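Local coordinates for protein phosphoglycerate kinase (Coxiella burnetii, PDB 4NG4) that catalyses the reversible transfer of a phosphate group between ATP and 3-phosphoglycerate in glycolysis, and here carries bound ADP and a magnesium ion, at residues Pro268-Ala276 and Thr286-Thr294; Phe329-Arg339 and Asp358-Phe366. All coordinates share one frame; numbering follows the deposited sequence.

Contact 1 (Pro268-Ala276 and Thr286-Thr294); sequences PLPVDVIVA and TVKNIDAVT
The aliphatic chain of Lys288 runs at about a right angle across the isopropyl group of Val275, its CD 3.9 Å from CG2 of Val275. CG of Lys288 stands opposite the carbonyl carbon (chi1 -80°), and the rest of the chain is extended past the valine. NZ thereby reaches the backbone of its own segment, donating to Ala292 O at 2.8 Å from above the carbonyl plane, and also forms a salt bridge with Glu297. On the same face Val293 packs against two valines: its CG2 lies 4.2 Å from both CG2 of Val273 and CG1 of Val275. On the other face of the hairpin, CD1 of Ile274 meets CG2 of Val287 at 3.8 Å, the two side chains running obliquely to each other. Asp272 shares that face, but its carboxylate turns to Thr306 and the backbone N of Asn305. Paired backbone bonds join Val273 with Lys288 and Val275 with Thr286. Beyond them Ile290 N donates almost straight to Val271 O (3.2 Å), and Asn289 OD1 accepts from Asp291 N in an Asx turn. Backbone bonds set the register, apolar contacts cover both faces, and the Lys288 ammonium ties the strand to the following turn.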
loop_
_atom_site.group_PDB
_atom_site.type_symbol
_atom_site.label_atom_id
_atom_site.label_comp_id
_atom_site.label_asym_id
_atom_site.label_seq_id
_atom_site.Cartn_x
_atom_site.Cartn_y
_atom_site.Cartn_z
ATOM N N PRO A 268 5.316 -21.183 -11.234
ATOM C CA PRO A 268 6.437 -21.305 -12.161
ATOM C C PRO A 268 7.585 -20.458 -11.724
ATOM O O PRO A 268 7.412 -19.279 -11.515
ATOM C CB PRO A 268 5.870 -20.742 -13.466
ATOM C CG PRO A 268 4.916 -19.693 -13.024
ATOM C CD PRO A 268 4.305 -20.228 -11.731
ATOM N N LEU A 269 8.745 -21.063 -11.572
ATOM C CA LEU A 269 9.951 -20.330 -11.218
ATOM C C LEU A 269 10.678 -19.932 -12.491
ATOM O O LEU A 269 10.379 -20.455 -13.544
ATOM C CB LEU A 269 10.847 -21.203 -10.347
ATOM C CG LEU A 269 10.565 -21.251 -8.844
ATOM C CD1 LEU A 269 9.088 -21.153 -8.520
ATOM C CD2 LEU A 269 11.181 -22.525 -8.298
ATOM N N PRO A 270 11.635 -18.996 -12.399
ATOM C CA PRO A 270 12.447 -18.629 -13.573
ATOM C C PRO A 270 13.148 -19.831 -14.164
ATOM O O PRO A 270 13.854 -20.525 -13.425
ATOM C CB PRO A 270 13.482 -17.655 -12.996
ATOM C CG PRO A 270 12.817 -17.059 -11.785
ATOM C CD PRO A 270 11.935 -18.147 -11.227
ATOM N N VAL A 271 12.952 -20.086 -15.463
ATOM C CA VAL A 271 13.722 -21.138 -16.164
ATOM C C VAL A 271 14.953 -20.549 -16.881
ATOM O O VAL A 271 15.971 -21.227 -17.034
ATOM C CB VAL A 271 12.866 -21.965 -17.144
ATOM C CG1 VAL A 271 11.544 -22.335 -16.517
ATOM C CG2 VAL A 271 12.641 -21.203 -18.420
ATOM N N ASP A 272 14.858 -19.293 -17.312
ATOM C CA ASP A 272 16.015 -18.555 -17.832
ATOM C C ASP A 272 16.154 -17.178 -17.160
ATOM O O ASP A 272 15.157 -16.580 -16.764
ATOM C CB ASP A 272 15.970 -18.440 -19.373
ATOM C CG ASP A 272 14.693 -17.772 -19.911
ATOM O OD1 ASP A 272 13.799 -17.378 -19.134
ATOM O OD2 ASP A 272 14.597 -17.643 -21.148
ATOM N N VAL A 273 17.394 -16.700 -17.033
ATOM C CA VAL A 273 17.724 -15.458 -16.303
ATOM C C VAL A 273 18.826 -14.674 -17.009
ATOM O O VAL A 273 19.539 -15.223 -17.842
ATOM C CB VAL A 273 18.241 -15.766 -14.869
ATOM C CG1 VAL A 273 17.131 -16.314 -13.984
ATOM C CG2 VAL A 273 19.405 -16.733 -14.920
ATOM N N ILE A 274 18.984 -13.395 -16.689
ATOM C CA ILE A 274 20.141 -12.679 -17.209
ATOM C C ILE A 274 21.117 -12.357 -16.099
ATOM O O ILE A 274 20.757 -11.774 -15.082
ATOM C CB ILE A 274 19.784 -11.411 -17.990
ATOM C CG1 ILE A 274 21.041 -10.808 -18.620
ATOM C CG2 ILE A 274 19.173 -10.388 -17.094
ATOM C CD1 ILE A 274 20.788 -10.170 -19.997
ATOM N N VAL A 275 22.365 -12.745 -16.323
ATOM C CA VAL A 275 23.396 -12.692 -15.306
ATOM C C VAL A 275 24.548 -11.819 -15.757
ATOM O O VAL A 275 24.766 -11.621 -16.942
ATOM C CB VAL A 275 23.940 -14.116 -14.954
ATOM C CG1 VAL A 275 22.808 -15.073 -14.661
ATOM C CG2 VAL A 275 24.788 -14.684 -16.072
ATOM N N ALA A 276 25.267 -11.287 -14.783
ATOM C CA ALA A 276 26.473 -10.512 -15.009
ATOM C C ALA A 276 27.341 -10.735 -13.787
ATOM O O ALA A 276 26.858 -11.233 -12.769
ATOM C CB ALA A 276 26.146 -9.046 -15.167
ATOM N N THR A 286 24.383 -11.575 -19.804
ATOM C CA THR A 286 24.326 -12.857 -20.517
ATOM C C THR A 286 23.072 -13.644 -20.191
ATOM O O THR A 286 22.808 -13.929 -19.028
ATOM C CB THR A 286 25.512 -13.727 -20.142
ATOM O OG1 THR A 286 26.716 -12.994 -20.382
ATOM C CG2 THR A 286 25.505 -15.024 -20.954
ATOM N N VAL A 287 22.313 -14.015 -21.218
ATOM C CA VAL A 287 21.086 -14.794 -21.034
ATOM C C VAL A 287 21.442 -16.278 -20.946
ATOM O O VAL A 287 22.183 -16.804 -21.772
ATOM C CB VAL A 287 20.053 -14.539 -22.148
ATOM C CG1 VAL A 287 18.798 -15.381 -21.903
ATOM C CG2 VAL A 287 19.712 -13.055 -22.208
ATOM N N LYS A 288 20.900 -16.936 -19.925
ATOM C CA LYS A 288 21.355 -18.247 -19.493
ATOM C C LYS A 288 20.188 -19.101 -19.063
ATOM O O LYS A 288 19.149 -18.602 -18.620
ATOM C CB LYS A 288 22.280 -18.116 -18.278
ATOM C CG LYS A 288 23.716 -17.733 -18.593
ATOM C CD LYS A 288 24.699 -18.273 -17.544
ATOM C CE LYS A 288 26.128 -17.973 -17.941
ATOM N NZ LYS A 288 27.125 -18.816 -17.234
ATOM N N ASN A 289 20.382 -20.408 -19.172
ATOM C CA ASN A 289 19.518 -21.332 -18.489
ATOM C C ASN A 289 19.968 -21.399 -17.038
ATOM O O ASN A 289 21.178 -21.401 -16.726
ATOM C CB ASN A 289 19.577 -22.719 -19.122
ATOM C CG ASN A 289 18.383 -23.589 -18.741
ATOM O OD1 ASN A 289 18.115 -23.836 -17.551
ATOM N ND2 ASN A 289 17.655 -24.061 -19.760
ATOM N N ILE A 290 18.992 -21.452 -16.151
ATOM C CA ILE A 290 19.249 -21.656 -14.743
ATOM C C ILE A 290 20.340 -22.728 -14.487
ATOM O O ILE A 290 21.127 -22.592 -13.548
ATOM C CB ILE A 290 17.915 -21.983 -14.059
ATOM C CG1 ILE A 290 18.078 -22.180 -12.559
ATOM C CG2 ILE A 290 17.249 -23.205 -14.705
ATOM C CD1 ILE A 290 16.745 -22.493 -11.890
ATOM N N ASP A 291 20.392 -23.770 -15.325
ATOM C CA ASP A 291 21.481 -24.764 -15.305
ATOM C C ASP A 291 22.856 -24.119 -15.238
ATOM O O ASP A 291 23.716 -24.542 -14.474
ATOM C CB ASP A 291 21.492 -25.612 -16.595
ATOM C CG ASP A 291 20.193 -26.364 -16.842
ATOM O OD1 ASP A 291 19.543 -26.818 -15.872
ATOM O OD2 ASP A 291 19.836 -26.522 -18.032
ATOM N N ALA A 292 23.047 -23.107 -16.083
ATOM C CA ALA A 292 24.381 -22.669 -16.504
ATOM C C ALA A 292 24.994 -21.551 -15.661
ATOM O O ALA A 292 26.072 -21.086 -16.004
ATOM C CB ALA A 292 24.350 -22.256 -17.973
ATOM N N VAL A 293 24.344 -21.158 -14.560
ATOM C CA VAL A 293 24.857 -20.094 -13.690
ATOM C C VAL A 293 26.116 -20.560 -12.940
ATOM O O VAL A 293 26.047 -21.469 -12.112
ATOM C CB VAL A 293 23.798 -19.598 -12.656
ATOM C CG1 VAL A 293 24.375 -18.495 -11.771
ATOM C CG2 VAL A 293 22.547 -19.083 -13.361
ATOM N N THR A 294 27.250 -19.915 -13.231
ATOM C CA THR A 294 28.535 -20.266 -12.633
ATOM C C THR A 294 28.697 -19.569 -11.272
ATOM O O THR A 294 27.797 -18.866 -10.816
ATOM C CB THR A 294 29.701 -19.939 -13.596
ATOM O OG1 THR A 294 29.828 -18.520 -13.776
ATOM C CG2 THR A 294 29.459 -20.612 -14.949
#

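Contact 2 (Phe329-Arg339 and Asp358-Phe366); sequences FEIEAFSQGTR and DTLAALDKF. With MG (magnesium ion), chain D; ADP (adenosine-5'-diphosphate), chain E.
Glu330 and Asp358 approach each other at the same ADP: Glu330 OE2 accepts a hydrogen bond from ADP O3' at 2.6 Å, while Asp358 N, at the start of helix 357-365, donates to ADP O2B (3.1 Å). Thr359 N adds a bond to O1B. From the last turn of that helix Lys365 reaches back to the opposite segment, its NZ 2.8 Å from Glu330 O and weakly hydrogen-bonded to Phe329 O. It gets there on a fully extended chain, with CG opposite the backbone N (chi1 -178°), which also brings CD to the edge of the Phe329 ring. That ring lies against the helix: the methyl group of Ala362 sits over one face, its CB 4.0 Å from the ring centroid, and CG of Glu330 covers the opposite face. CZ of Phe329 also touches CB of Ala361 at 4.1 Å. Just past the end of the helix, CB of Arg339 stands over one face of the Phe366 ring in a CH-pi contact, 4.0 Å from its centroid and almost on the normal. CE1 of Phe366 in turn lies over one face of the guanidinium, toward its rim, with the two planes 60° apart and NH1 3.4 Å from CD1 of Phe366. Thr338 OG1 binds the magnesium ion, in a site completed by Asp301 and Phe334 and well apart from the phosphates. A helix N-terminus gripping the diphosphate, with a glutamate on the ribose hydroxyls, is the nucleotide site of phosphoglycerate kinase.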
loop_
_atom_site.group_PDB
_atom_site.type_symbol
_atom_site.label_atom_id
_atom_site.label_comp_id
_atom_site.label_asym_id
_atom_site.label_seq_id
_atom_site.Cartn_x
_atom_site.Cartn_y
_atom_site.Cartn_z
ATOM N N PHE A 329 15.266 -3.528 -12.213
ATOM C CA PHE A 329 14.763 -2.622 -13.254
ATOM C C PHE A 329 15.440 -1.252 -13.302
ATOM O O PHE A 329 15.380 -0.586 -14.320
ATOM C CB PHE A 329 13.260 -2.393 -13.048
ATOM C CG PHE A 329 12.945 -1.394 -11.952
ATOM C CD1 PHE A 329 12.911 -1.785 -10.625
ATOM C CD2 PHE A 329 12.709 -0.049 -12.259
ATOM C CE1 PHE A 329 12.633 -0.866 -9.624
ATOM C CE2 PHE A 329 12.429 0.870 -11.253
ATOM C CZ PHE A 329 12.398 0.462 -9.939
ATOM N N GLU A 330 16.028 -0.814 -12.185
ATOM C CA GLU A 330 16.622 0.539 -12.087
ATOM C C GLU A 330 17.781 0.719 -13.050
ATOM O O GLU A 330 17.933 1.778 -13.643
ATOM C CB GLU A 330 17.099 0.854 -10.661
ATOM C CG GLU A 330 16.004 0.768 -9.566
ATOM C CD GLU A 330 15.936 -0.603 -8.864
ATOM O OE1 GLU A 330 16.536 -1.587 -9.364
ATOM O OE2 GLU A 330 15.275 -0.699 -7.807
ATOM N N ILE A 331 18.602 -0.317 -13.191
ATOM C CA ILE A 331 19.637 -0.339 -14.215
ATOM C C ILE A 331 19.009 -0.942 -15.473
ATOM O O ILE A 331 18.147 -1.810 -15.379
ATOM C CB ILE A 331 20.908 -1.098 -13.740
ATOM C CG1 ILE A 331 22.085 -0.835 -14.679
ATOM C CG2 ILE A 331 20.649 -2.563 -13.621
ATOM C CD1 ILE A 331 22.589 0.619 -14.619
ATOM N N GLU A 332 19.444 -0.465 -16.638
ATOM C CA GLU A 332 18.692 -0.611 -17.895
ATOM C C GLU A 332 18.825 -1.970 -18.562
ATOM O O GLU A 332 17.901 -2.412 -19.228
ATOM C CB GLU A 332 19.093 0.484 -18.896
ATOM C CG GLU A 332 18.902 1.922 -18.368
ATOM C CD GLU A 332 20.119 2.495 -17.583
ATOM O OE1 GLU A 332 21.047 1.732 -17.203
ATOM O OE2 GLU A 332 20.138 3.732 -17.353
ATOM N N ALA A 333 19.973 -2.620 -18.416
ATOM C CA ALA A 333 20.158 -3.961 -18.968
ATOM C C ALA A 333 19.243 -4.979 -18.251
ATOM O O ALA A 333 18.776 -5.963 -18.840
ATOM C CB ALA A 333 21.609 -4.377 -18.850
ATOM N N PHE A 334 18.969 -4.709 -16.980
ATOM C CA PHE A 334 18.304 -5.667 -16.133
ATOM C C PHE A 334 16.812 -5.329 -15.927
ATOM O O PHE A 334 16.183 -5.801 -14.965
ATOM C CB PHE A 334 19.096 -5.775 -14.831
ATOM C CG PHE A 334 20.555 -6.131 -15.050
ATOM C CD1 PHE A 334 20.911 -7.219 -15.843
ATOM C CD2 PHE A 334 21.566 -5.384 -14.486
ATOM C CE1 PHE A 334 22.234 -7.555 -16.053
ATOM C CE2 PHE A 334 22.894 -5.718 -14.699
ATOM C CZ PHE A 334 23.223 -6.810 -15.488
ATOM N N SER A 335 16.250 -4.578 -16.885
ATOM C CA SER A 335 14.892 -4.048 -16.791
ATOM C C SER A 335 13.883 -4.704 -17.751
ATOM O O SER A 335 12.662 -4.530 -17.593
ATOM C CB SER A 335 14.911 -2.550 -17.070
ATOM O OG SER A 335 15.077 -2.309 -18.451
ATOM N N GLN A 336 14.384 -5.451 -18.740
ATOM C CA GLN A 336 13.522 -5.996 -19.791
ATOM C C GLN A 336 12.447 -6.884 -19.170
ATOM O O GLN A 336 11.289 -6.823 -19.575
ATOM C CB GLN A 336 14.342 -6.725 -20.889
ATOM C CG GLN A 336 13.672 -6.764 -22.311
ATOM C CD GLN A 336 14.682 -6.679 -23.504
ATOM O OE1 GLN A 336 15.861 -6.318 -23.330
ATOM N NE2 GLN A 336 14.200 -6.987 -24.720
ATOM N N GLY A 337 12.814 -7.669 -18.167
ATOM C CA GLY A 337 11.844 -8.543 -17.488
ATOM C C GLY A 337 10.658 -7.834 -16.843
ATOM O O GLY A 337 9.501 -8.262 -16.990
ATOM N N THR A 338 10.945 -6.738 -16.147
ATOM C CA THR A 338 9.941 -6.035 -15.360
ATOM C C THR A 338 9.063 -5.179 -16.260
ATOM O O THR A 338 7.872 -5.082 -16.030
ATOM C CB THR A 338 10.588 -5.208 -14.252
ATOM O OG1 THR A 338 11.396 -6.078 -13.457
ATOM C CG2 THR A 338 9.541 -4.532 -13.367
ATOM N N ARG A 339 9.635 -4.572 -17.291
ATOM C CA ARG A 339 8.827 -3.882 -18.306
ATOM C C ARG A 339 7.876 -4.862 -19.000
ATOM O O ARG A 339 6.669 -4.666 -19.008
ATOM C CB ARG A 339 9.717 -3.218 -19.356
ATOM C CG ARG A 339 8.990 -2.181 -20.221
ATOM C CD ARG A 339 9.739 -1.922 -21.519
ATOM N NE ARG A 339 11.189 -2.017 -21.299
ATOM C CZ ARG A 339 11.974 -1.011 -20.919
ATOM N NH1 ARG A 339 11.478 0.217 -20.729
ATOM N NH2 ARG A 339 13.269 -1.238 -20.737
ATOM N N ASP A 358 8.736 0.489 -4.675
ATOM C CA ASP A 358 9.589 0.267 -5.848
ATOM C C ASP A 358 8.796 -0.083 -7.117
ATOM O O ASP A 358 9.166 0.347 -8.207
ATOM C CB ASP A 358 10.662 -0.787 -5.542
ATOM C CG ASP A 358 11.746 -0.267 -4.582
ATOM O OD1 ASP A 358 12.360 0.807 -4.840
ATOM O OD2 ASP A 358 11.988 -0.941 -3.559
ATOM N N THR A 359 7.696 -0.821 -6.960
ATOM C CA THR A 359 6.825 -1.208 -8.077
ATOM C C THR A 359 6.204 0.018 -8.729
ATOM O O THR A 359 6.214 0.149 -9.948
ATOM C CB THR A 359 5.683 -2.131 -7.608
ATOM O OG1 THR A 359 6.215 -3.196 -6.800
ATOM C CG2 THR A 359 4.953 -2.722 -8.790
ATOM N N LEU A 360 5.666 0.927 -7.923
ATOM C CA LEU A 360 5.208 2.207 -8.455
ATOM C C LEU A 360 6.362 2.940 -9.159
ATOM O O LEU A 360 6.164 3.543 -10.212
ATOM C CB LEU A 360 4.625 3.099 -7.350
ATOM C CG LEU A 360 3.352 2.668 -6.605
ATOM C CD1 LEU A 360 2.500 3.887 -6.277
ATOM C CD2 LEU A 360 2.525 1.626 -7.359
ATOM N N ALA A 361 7.561 2.897 -8.580
ATOM C CA ALA A 361 8.709 3.530 -9.209
ATOM C C ALA A 361 8.920 2.971 -10.617
ATOM O O ALA A 361 9.136 3.730 -11.564
ATOM C CB ALA A 361 9.948 3.350 -8.359
ATOM N N ALA A 362 8.817 1.647 -10.757
ATOM C CA ALA A 362 8.907 0.992 -12.076
ATOM C C ALA A 362 7.816 1.491 -13.028
ATOM O O ALA A 362 8.099 2.004 -14.104
ATOM C CB ALA A 362 8.812 -0.498 -11.928
ATOM N N LEU A 363 6.567 1.336 -12.611
ATOM C CA LEU A 363 5.419 1.806 -13.381
ATOM C C LEU A 363 5.545 3.264 -13.820
ATOM O O LEU A 363 5.031 3.658 -14.864
ATOM C CB LEU A 363 4.142 1.642 -12.560
ATOM C CG LEU A 363 3.649 0.218 -12.365
ATOM C CD1 LEU A 363 2.311 0.274 -11.651
ATOM C CD2 LEU A 363 3.527 -0.508 -13.698
ATOM N N ASP A 364 6.220 4.058 -13.007
ATOM C CA ASP A 364 6.525 5.433 -13.364
ATOM C C ASP A 364 7.598 5.474 -14.461
ATOM O O ASP A 364 7.439 6.188 -15.436
ATOM C CB ASP A 364 6.980 6.196 -12.119
ATOM C CG ASP A 364 7.092 7.674 -12.342
ATOM O OD1 ASP A 364 6.748 8.180 -13.439
ATOM O OD2 ASP A 364 7.537 8.338 -11.385
ATOM N N LYS A 365 8.665 4.691 -14.316
ATOM C CA LYS A 365 9.785 4.716 -15.266
ATOM C C LYS A 365 9.387 4.313 -16.667
ATOM O O LYS A 365 9.887 4.865 -17.645
ATOM C CB LYS A 365 10.905 3.782 -14.809
ATOM C CG LYS A 365 12.133 3.801 -15.721
ATOM C CD LYS A 365 13.310 3.092 -15.086
ATOM C CE LYS A 365 14.612 3.516 -15.703
ATOM N NZ LYS A 365 15.709 2.696 -15.160
ATOM N N PHE A 366 8.496 3.338 -16.757
ATOM C CA PHE A 366 8.012 2.838 -18.039
ATOM C C PHE A 366 6.765 3.608 -18.512
ATOM O O PHE A 366 6.175 3.266 -19.538
ATOM C CB PHE A 366 7.683 1.340 -17.918
ATOM C CG PHE A 366 8.776 0.514 -17.278
ATOM C CD1 PHE A 366 10.104 0.652 -17.671
ATOM C CD2 PHE A 366 8.469 -0.426 -16.299
ATOM C CE1 PHE A 366 11.105 -0.116 -17.092
ATOM C CE2 PHE A 366 9.464 -1.214 -15.714
ATOM C CZ PHE A 366 10.782 -1.057 -16.115
HETATM MG MG MG D . 13.482 -6.323 -14.560
HETATM P PB ADP E . 8.190 -3.082 -3.631
HETATM O O1B ADP E . 7.840 -2.647 -5.033
HETATM O O2B ADP E . 8.787 -1.971 -2.790
HETATM O O3B ADP E . 7.109 -3.881 -2.942
HETATM P PA ADP E . 10.279 -4.823 -2.716
HETATM O O1A ADP E . 10.393 -3.865 -1.555
HETATM O O2A ADP E . 9.755 -6.206 -2.434
HETATM O O3A ADP E . 9.366 -4.168 -3.883
HETATM O "O5'" ADP E . 11.766 -4.930 -3.355
HETATM C "C5'" ADP E . 12.082 -4.450 -4.668
HETATM C "C4'" ADP E . 13.530 -3.984 -4.737
HETATM O "O4'" ADP E . 14.398 -5.123 -4.697
HETATM C "C3'" ADP E . 13.823 -3.209 -6.024
HETATM O "O3'" ADP E . 14.281 -1.881 -5.729
HETATM C "C2'" ADP E . 14.858 -4.042 -6.771
HETATM O "O2'" ADP E . 15.937 -3.261 -7.293
HETATM C "C1'" ADP E . 15.364 -5.071 -5.758
HETATM N N9 ADP E . 15.588 -6.407 -6.401
HETATM C C8 ADP E . 14.661 -7.175 -7.023
HETATM N N7 ADP E . 15.230 -8.315 -7.496
HETATM C C5 ADP E . 16.540 -8.296 -7.178
HETATM C C6 ADP E . 17.712 -9.186 -7.372
HETATM N N6 ADP E . 17.608 -10.370 -8.026
HETATM N N1 ADP E . 18.901 -8.771 -6.865
HETATM C C2 ADP E . 19.060 -7.597 -6.207
HETATM N N3 ADP E . 18.037 -6.745 -6.002
HETATM C C4 ADP E . 16.778 -7.031 -6.454
#

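Overall arrangement
Contact 1 comes first along the chain and closes the nine-residue loop of a beta hairpin. Strand 298-300 then pairs with the far side of strand 272-276, and the chain returns through helix 304-316 to strand 319-323 of the five-stranded parallel sheet. Contact 2 opens after that strand and spans 18 residues, including the rest of helix 336-347 and strand 351-354 of the same sheet. The two closures follow in series, neither nested nor crossing, with centres about 19 Å apart. Phe334 joins them: its ring packs on Ile274 and Ala276, with CZ 3.7 Å from Ala276 CB, linking the small antiparallel sheet to the ADP-binding and magnesium-binding region.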